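PDB 5Y7Q: fanconi-associated nuclease 1 homolog from Pseudomonas aeruginosa, which is a bacterial relative of the Fanconi-associated nuclease FAN1, a multidomain protein that carries a VRR-NUC domain and is seen here with nucleic acid bound. Local coordinates for residues A[238-252]-A[275-289]. Sequence-based numbering, arbitrary orientation.
Sequences DVDAYLHLFDCRQRF and LEGRRVKLLFQFAQH
Two nearly parallel helices, 236-253 and 273-292, pack side by side in the helical middle of this FAN1-family chain; the axes of segments 238-252 and 275-289 come within 10.1 Å and are inclined by 15°, with Leu245 as a knob in the hole formed by Leu275, Arg278, Arg279 and Leu282. CD1 of Leu245 does most of the filling, 3.6 Å from CB of Arg278, while CD2 faces CD2 of Leu282. Toward the N-terminal ends, Leu275 spreads its two methyls over the first helix, CD2 lying against CB of Ala241 at 3.5 Å and CD1 beside Tyr242. Bends at chi2 and chi3 lay the guanidinium of Arg278 flat on one face of the Tyr242 ring, a cation-pi stack with planes only 15° apart and centres separated by 4.1 Å; Leu198 of helix 190-201 also touches this tyrosine. Two turns on, Arg249 NH1 gives a hydrogen bond of 3.0 Å to Gln285 OE1, arriving from well above the amide plane, and its NH2 lies beside the aliphatic chain of Lys281. The C-terminal half closes with an aromatic cluster, backed by Leu258 of helix 258-264. Phe286 directs its edge at one face of Phe252 in a T-shaped pair, CE1 lying 3.7 Å from CG of Phe252. Phe252 in turn presents its own edge to His289, its CE1 sitting above the imidazole face, 3.7 Å from CG of His289.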
loop_
_atom_site.group_PDB
_atom_site.type_symbol
_atom_site.label_atom_id
_atom_site.label_comp_id
_atom_site.label_asym_id
_atom_site.label_seq_id
_atom_site.Cartn_x
_atom_site.Cartn_y
_atom_site.Cartn_z
ATOM N N ASP A 238 -21.945 -2.365 -0.575
ATOM C CA ASP A 238 -20.516 -2.614 -0.376
ATOM C C ASP A 238 -19.683 -1.422 -0.833
ATOM O O ASP A 238 -18.709 -1.055 -0.163
ATOM C CB ASP A 238 -20.078 -3.896 -1.095
ATOM C CG ASP A 238 -20.739 -5.145 -0.517
ATOM O OD1 ASP A 238 -20.850 -6.160 -1.247
ATOM O OD2 ASP A 238 -21.160 -5.100 0.664
ATOM N N VAL A 239 -20.055 -0.797 -1.957
ATOM C CA VAL A 239 -19.511 0.519 -2.294
ATOM C C VAL A 239 -19.764 1.507 -1.156
ATOM O O VAL A 239 -18.827 2.134 -0.637
ATOM C CB VAL A 239 -20.114 1.032 -3.613
ATOM C CG1 VAL A 239 -19.491 2.379 -4.000
ATOM C CG2 VAL A 239 -19.965 -0.005 -4.712
ATOM N N ASP A 240 -21.034 1.648 -0.745
ATOM C CA ASP A 240 -21.360 2.525 0.383
ATOM C C ASP A 240 -20.437 2.277 1.578
ATOM O O ASP A 240 -19.946 3.224 2.205
ATOM C CB ASP A 240 -22.820 2.335 0.816
ATOM C CG ASP A 240 -23.817 2.795 -0.233
ATOM O OD1 ASP A 240 -23.454 3.641 -1.066
ATOM O OD2 ASP A 240 -24.976 2.319 -0.224
ATOM N N ALA A 241 -20.166 1.009 1.889
ATOM C CA ALA A 241 -19.393 0.712 3.085
ATOM C C ALA A 241 -17.938 1.100 2.908
ATOM O O ALA A 241 -17.343 1.691 3.812
ATOM C CB ALA A 241 -19.516 -0.765 3.451
ATOM N N TYR A 242 -17.336 0.747 1.766
ATOM C CA TYR A 242 -15.952 1.154 1.498
ATOM C C TYR A 242 -15.813 2.658 1.662
ATOM O O TYR A 242 -14.854 3.144 2.283
ATOM C CB TYR A 242 -15.539 0.725 0.080
ATOM C CG TYR A 242 -14.054 0.666 -0.216
ATOM C CD1 TYR A 242 -13.287 1.812 -0.281
ATOM C CD2 TYR A 242 -13.425 -0.550 -0.464
ATOM C CE1 TYR A 242 -11.921 1.758 -0.550
ATOM C CE2 TYR A 242 -12.058 -0.620 -0.736
ATOM C CZ TYR A 242 -11.308 0.543 -0.782
ATOM O OH TYR A 242 -9.945 0.496 -1.060
ATOM N N LEU A 243 -16.798 3.414 1.146
ATOM C CA LEU A 243 -16.755 4.861 1.292
ATOM C C LEU A 243 -16.854 5.267 2.749
ATOM O O LEU A 243 -16.209 6.234 3.178
ATOM C CB LEU A 243 -17.861 5.508 0.478
ATOM C CG LEU A 243 -17.541 5.471 -1.010
ATOM C CD1 LEU A 243 -18.732 5.919 -1.809
ATOM C CD2 LEU A 243 -16.309 6.320 -1.305
ATOM N N HIS A 244 -17.638 4.536 3.540
ATOM C CA HIS A 244 -17.749 4.929 4.937
ATOM C C HIS A 244 -16.451 4.674 5.696
ATOM O O HIS A 244 -15.999 5.523 6.471
ATOM C CB HIS A 244 -18.899 4.223 5.621
ATOM C CG HIS A 244 -19.107 4.710 7.013
ATOM N ND1 HIS A 244 -19.160 3.866 8.102
ATOM C CD2 HIS A 244 -19.209 5.969 7.502
ATOM C CE1 HIS A 244 -19.321 4.583 9.199
ATOM N NE2 HIS A 244 -19.349 5.861 8.864
ATOM N N LEU A 245 -15.845 3.507 5.511
ATOM C CA LEU A 245 -14.580 3.264 6.182
ATOM C C LEU A 245 -13.564 4.291 5.747
ATOM O O LEU A 245 -12.943 4.948 6.587
ATOM C CB LEU A 245 -14.081 1.850 5.906
ATOM C CG LEU A 245 -15.074 0.757 6.311
ATOM C CD1 LEU A 245 -14.532 -0.616 5.965
ATOM C CD2 LEU A 245 -15.380 0.869 7.791
ATOM N N PHE A 246 -13.435 4.498 4.432
ATOM C CA PHE A 246 -12.479 5.480 3.916
ATOM C C PHE A 246 -12.667 6.824 4.595
ATOM O O PHE A 246 -11.703 7.428 5.087
ATOM C CB PHE A 246 -12.634 5.604 2.405
ATOM C CG PHE A 246 -11.622 6.505 1.753
ATOM C CD1 PHE A 246 -11.838 7.873 1.659
ATOM C CD2 PHE A 246 -10.474 5.980 1.184
ATOM C CE1 PHE A 246 -10.913 8.698 1.044
ATOM C CE2 PHE A 246 -9.545 6.815 0.564
ATOM C CZ PHE A 246 -9.768 8.164 0.494
ATOM N N ASP A 247 -13.922 7.287 4.665
ATOM C CA ASP A 247 -14.244 8.498 5.415
ATOM C C ASP A 247 -13.712 8.432 6.847
ATOM O O ASP A 247 -13.118 9.397 7.349
ATOM C CB ASP A 247 -15.757 8.718 5.400
ATOM C CG ASP A 247 -16.171 10.030 6.059
ATOM O OD1 ASP A 247 -15.549 11.086 5.771
ATOM O OD2 ASP A 247 -17.132 9.996 6.868
ATOM N N CYS A 248 -13.903 7.291 7.519
ATOM C CA CYS A 248 -13.465 7.183 8.907
ATOM C C CYS A 248 -11.960 7.350 9.022
ATOM O O CYS A 248 -11.477 8.093 9.882
ATOM C CB CYS A 248 -13.903 5.852 9.510
ATOM S SG CYS A 248 -15.628 5.837 10.015
ATOM N N ARG A 249 -11.201 6.670 8.163
ATOM C CA ARG A 249 -9.753 6.826 8.180
ATOM C C ARG A 249 -9.366 8.284 7.982
ATOM O O ARG A 249 -8.507 8.802 8.704
ATOM C CB ARG A 249 -9.119 5.939 7.112
ATOM C CG ARG A 249 -7.628 6.093 6.961
ATOM C CD ARG A 249 -7.088 5.061 5.976
ATOM N NE ARG A 249 -7.429 3.691 6.381
ATOM C CZ ARG A 249 -6.583 2.808 6.924
ATOM N NH1 ARG A 249 -5.308 3.133 7.129
ATOM N NH2 ARG A 249 -7.013 1.589 7.257
ATOM N N GLN A 250 -10.024 8.978 7.045
ATOM C CA GLN A 250 -9.759 10.403 6.854
ATOM C C GLN A 250 -9.929 11.187 8.156
ATOM O O GLN A 250 -9.000 11.865 8.623
ATOM C CB GLN A 250 -10.685 10.958 5.775
ATOM C CG GLN A 250 -10.493 10.322 4.416
ATOM C CD GLN A 250 -9.510 11.081 3.559
ATOM O OE1 GLN A 250 -9.828 12.154 3.031
ATOM N NE2 GLN A 250 -8.305 10.534 3.412
ATOM N N ARG A 251 -11.115 11.094 8.767
ATOM C CA ARG A 251 -11.377 11.888 9.966
ATOM C C ARG A 251 -10.409 11.540 11.095
ATOM O O ARG A 251 -9.976 12.427 11.841
ATOM C CB ARG A 251 -12.827 11.708 10.415
ATOM C CG ARG A 251 -13.862 12.385 9.519
ATOM C CD ARG A 251 -15.199 11.644 9.547
ATOM N NE ARG A 251 -15.877 11.727 10.845
ATOM C CZ ARG A 251 -16.885 10.938 11.223
ATOM N NH1 ARG A 251 -17.335 9.995 10.406
ATOM N NH2 ARG A 251 -17.441 11.086 12.421
ATOM N N PHE A 252 -10.047 10.256 11.231
ATOM C CA PHE A 252 -9.045 9.875 12.227
ATOM C C PHE A 252 -7.720 10.573 11.955
ATOM O O PHE A 252 -7.140 11.206 12.847
ATOM C CB PHE A 252 -8.861 8.356 12.245
ATOM C CG PHE A 252 -7.724 7.887 13.124
ATOM C CD1 PHE A 252 -7.735 8.136 14.491
ATOM C CD2 PHE A 252 -6.652 7.185 12.583
ATOM C CE1 PHE A 252 -6.690 7.704 15.300
ATOM C CE2 PHE A 252 -5.606 6.746 13.388
ATOM C CZ PHE A 252 -5.624 7.006 14.744
ATOM N N LEU A 275 -14.233 -6.542 2.520
ATOM C CA LEU A 275 -14.619 -5.304 3.200
ATOM C C LEU A 275 -14.331 -5.374 4.702
ATOM O O LEU A 275 -13.857 -4.394 5.305
ATOM C CB LEU A 275 -16.102 -5.054 2.949
ATOM C CG LEU A 275 -16.692 -3.652 2.868
ATOM C CD1 LEU A 275 -15.848 -2.750 2.003
ATOM C CD2 LEU A 275 -18.091 -3.772 2.292
ATOM N N GLU A 276 -14.619 -6.532 5.319
ATOM C CA GLU A 276 -14.307 -6.762 6.728
ATOM C C GLU A 276 -12.808 -6.666 6.989
ATOM O O GLU A 276 -12.389 -6.334 8.106
ATOM C CB GLU A 276 -14.856 -8.128 7.155
ATOM C CG GLU A 276 -14.595 -8.542 8.607
ATOM C CD GLU A 276 -15.375 -7.721 9.630
ATOM O OE1 GLU A 276 -16.202 -6.882 9.222
ATOM O OE2 GLU A 276 -15.155 -7.915 10.848
ATOM N N GLY A 277 -11.986 -6.932 5.970
ATOM C CA GLY A 277 -10.566 -6.649 6.092
ATOM C C GLY A 277 -10.284 -5.177 6.317
ATOM O O GLY A 277 -9.540 -4.806 7.224
ATOM N N ARG A 278 -10.878 -4.317 5.489
ATOM C CA ARG A 278 -10.712 -2.873 5.660
ATOM C C ARG A 278 -11.164 -2.426 7.046
ATOM O O ARG A 278 -10.457 -1.673 7.734
ATOM C CB ARG A 278 -11.509 -2.131 4.591
ATOM C CG ARG A 278 -11.528 -2.796 3.223
ATOM C CD ARG A 278 -10.517 -2.150 2.302
ATOM N NE ARG A 278 -10.508 -0.712 2.492
ATOM C CZ ARG A 278 -9.510 0.071 2.118
ATOM N NH1 ARG A 278 -8.453 -0.467 1.529
ATOM N NH2 ARG A 278 -9.576 1.383 2.337
ATOM N N ARG A 279 -12.353 -2.864 7.464
ATOM C CA ARG A 279 -12.837 -2.467 8.784
ATOM C C ARG A 279 -11.860 -2.881 9.864
ATOM O O ARG A 279 -11.504 -2.091 10.754
ATOM C CB ARG A 279 -14.183 -3.107 9.081
ATOM C CG ARG A 279 -14.565 -2.929 10.527
ATOM C CD ARG A 279 -15.991 -3.307 10.781
ATOM N NE ARG A 279 -16.054 -4.661 11.304
ATOM C CZ ARG A 279 -16.087 -4.937 12.603
ATOM N NH1 ARG A 279 -16.138 -6.203 13.008
ATOM N NH2 ARG A 279 -16.081 -3.942 13.490
ATOM N N VAL A 280 -11.426 -4.132 9.791
ATOM C CA VAL A 280 -10.619 -4.737 10.839
ATOM C C VAL A 280 -9.246 -4.064 10.912
ATOM O O VAL A 280 -8.709 -3.818 12.005
ATOM C CB VAL A 280 -10.563 -6.256 10.566
ATOM C CG1 VAL A 280 -9.184 -6.719 10.082
ATOM C CG2 VAL A 280 -11.127 -7.055 11.743
ATOM N N LYS A 281 -8.690 -3.690 9.752
ATOM C CA LYS A 281 -7.473 -2.891 9.741
ATOM C C LYS A 281 -7.695 -1.571 10.462
ATOM O O LYS A 281 -6.864 -1.141 11.276
ATOM C CB LYS A 281 -7.013 -2.659 8.296
ATOM C CG LYS A 281 -5.697 -1.884 8.179
ATOM C CD LYS A 281 -5.262 -1.673 6.717
ATOM C CE LYS A 281 -3.879 -0.989 6.608
ATOM N NZ LYS A 281 -3.556 -0.523 5.216
ATOM N N LEU A 282 -8.836 -0.931 10.201
ATOM C CA LEU A 282 -9.084 0.380 10.787
ATOM C C LEU A 282 -9.156 0.297 12.309
ATOM O O LEU A 282 -8.503 1.073 13.021
ATOM C CB LEU A 282 -10.366 0.937 10.193
ATOM C CG LEU A 282 -10.784 2.358 10.425
ATOM C CD1 LEU A 282 -9.817 3.247 9.732
ATOM C CD2 LEU A 282 -12.151 2.478 9.824
ATOM N N LEU A 283 -9.943 -0.648 12.827
ATOM C CA LEU A 283 -9.927 -0.921 14.261
ATOM C C LEU A 283 -8.505 -1.073 14.777
ATOM O O LEU A 283 -8.137 -0.495 15.811
ATOM C CB LEU A 283 -10.717 -2.187 14.569
ATOM C CG LEU A 283 -12.214 -1.979 14.474
ATOM C CD1 LEU A 283 -12.899 -3.295 14.774
ATOM C CD2 LEU A 283 -12.638 -0.907 15.450
ATOM N N PHE A 284 -7.692 -1.860 14.066
ATOM C CA PHE A 284 -6.305 -2.061 14.478
ATOM C C PHE A 284 -5.604 -0.720 14.709
ATOM O O PHE A 284 -5.092 -0.454 15.805
ATOM C CB PHE A 284 -5.579 -2.908 13.419
ATOM C CG PHE A 284 -4.249 -3.470 13.862
ATOM C CD1 PHE A 284 -4.191 -4.597 14.652
ATOM C CD2 PHE A 284 -3.062 -2.890 13.446
ATOM C CE1 PHE A 284 -2.974 -5.110 15.049
ATOM C CE2 PHE A 284 -1.845 -3.391 13.839
ATOM C CZ PHE A 284 -1.794 -4.501 14.639
ATOM N N GLN A 285 -5.613 0.161 13.704
ATOM C CA GLN A 285 -4.898 1.422 13.868
ATOM C C GLN A 285 -5.474 2.244 15.017
ATOM O O GLN A 285 -4.721 2.895 15.760
ATOM C CB GLN A 285 -4.929 2.214 12.570
ATOM C CG GLN A 285 -4.750 1.334 11.363
ATOM C CD GLN A 285 -3.801 1.916 10.348
ATOM O OE1 GLN A 285 -3.822 1.523 9.184
ATOM N NE2 GLN A 285 -2.953 2.860 10.781
ATOM N N PHE A 286 -6.804 2.228 15.181
ATOM C CA PHE A 286 -7.399 2.898 16.337
ATOM C C PHE A 286 -6.732 2.422 17.617
ATOM O O PHE A 286 -6.306 3.227 18.457
ATOM C CB PHE A 286 -8.902 2.631 16.414
ATOM C CG PHE A 286 -9.701 3.343 15.375
ATOM C CD1 PHE A 286 -9.096 4.200 14.478
ATOM C CD2 PHE A 286 -11.077 3.161 15.304
ATOM C CE1 PHE A 286 -9.844 4.854 13.531
ATOM C CE2 PHE A 286 -11.832 3.808 14.359
ATOM C CZ PHE A 286 -11.214 4.658 13.468
ATOM N N ALA A 287 -6.613 1.100 17.758
ATOM C CA ALA A 287 -5.981 0.521 18.933
ATOM C C ALA A 287 -4.538 0.989 19.084
ATOM O O ALA A 287 -4.112 1.349 20.187
ATOM C CB ALA A 287 -6.048 -0.997 18.855
ATOM N N GLN A 288 -3.763 0.978 17.994
ATOM C CA GLN A 288 -2.385 1.454 18.093
ATOM C C GLN A 288 -2.351 2.863 18.645
ATOM O O GLN A 288 -1.592 3.164 19.577
ATOM C CB GLN A 288 -1.689 1.408 16.737
ATOM C CG GLN A 288 -1.225 0.028 16.339
ATOM C CD GLN A 288 -0.326 0.026 15.117
ATOM O OE1 GLN A 288 -0.455 0.874 14.237
ATOM N NE2 GLN A 288 0.592 -0.941 15.054
ATOM N N HIS A 289 -3.186 3.738 18.087
ATOM C CA HIS A 289 -3.275 5.099 18.590
ATOM C C HIS A 289 -3.565 5.098 20.087
ATOM O O HIS A 289 -2.940 5.839 20.853
ATOM C CB HIS A 289 -4.345 5.858 17.810
ATOM C CG HIS A 289 -4.598 7.242 18.317
ATOM N ND1 HIS A 289 -3.664 8.252 18.222
ATOM C CD2 HIS A 289 -5.680 7.785 18.924
ATOM C CE1 HIS A 289 -4.162 9.357 18.748
ATOM N NE2 HIS A 289 -5.385 9.102 19.180
#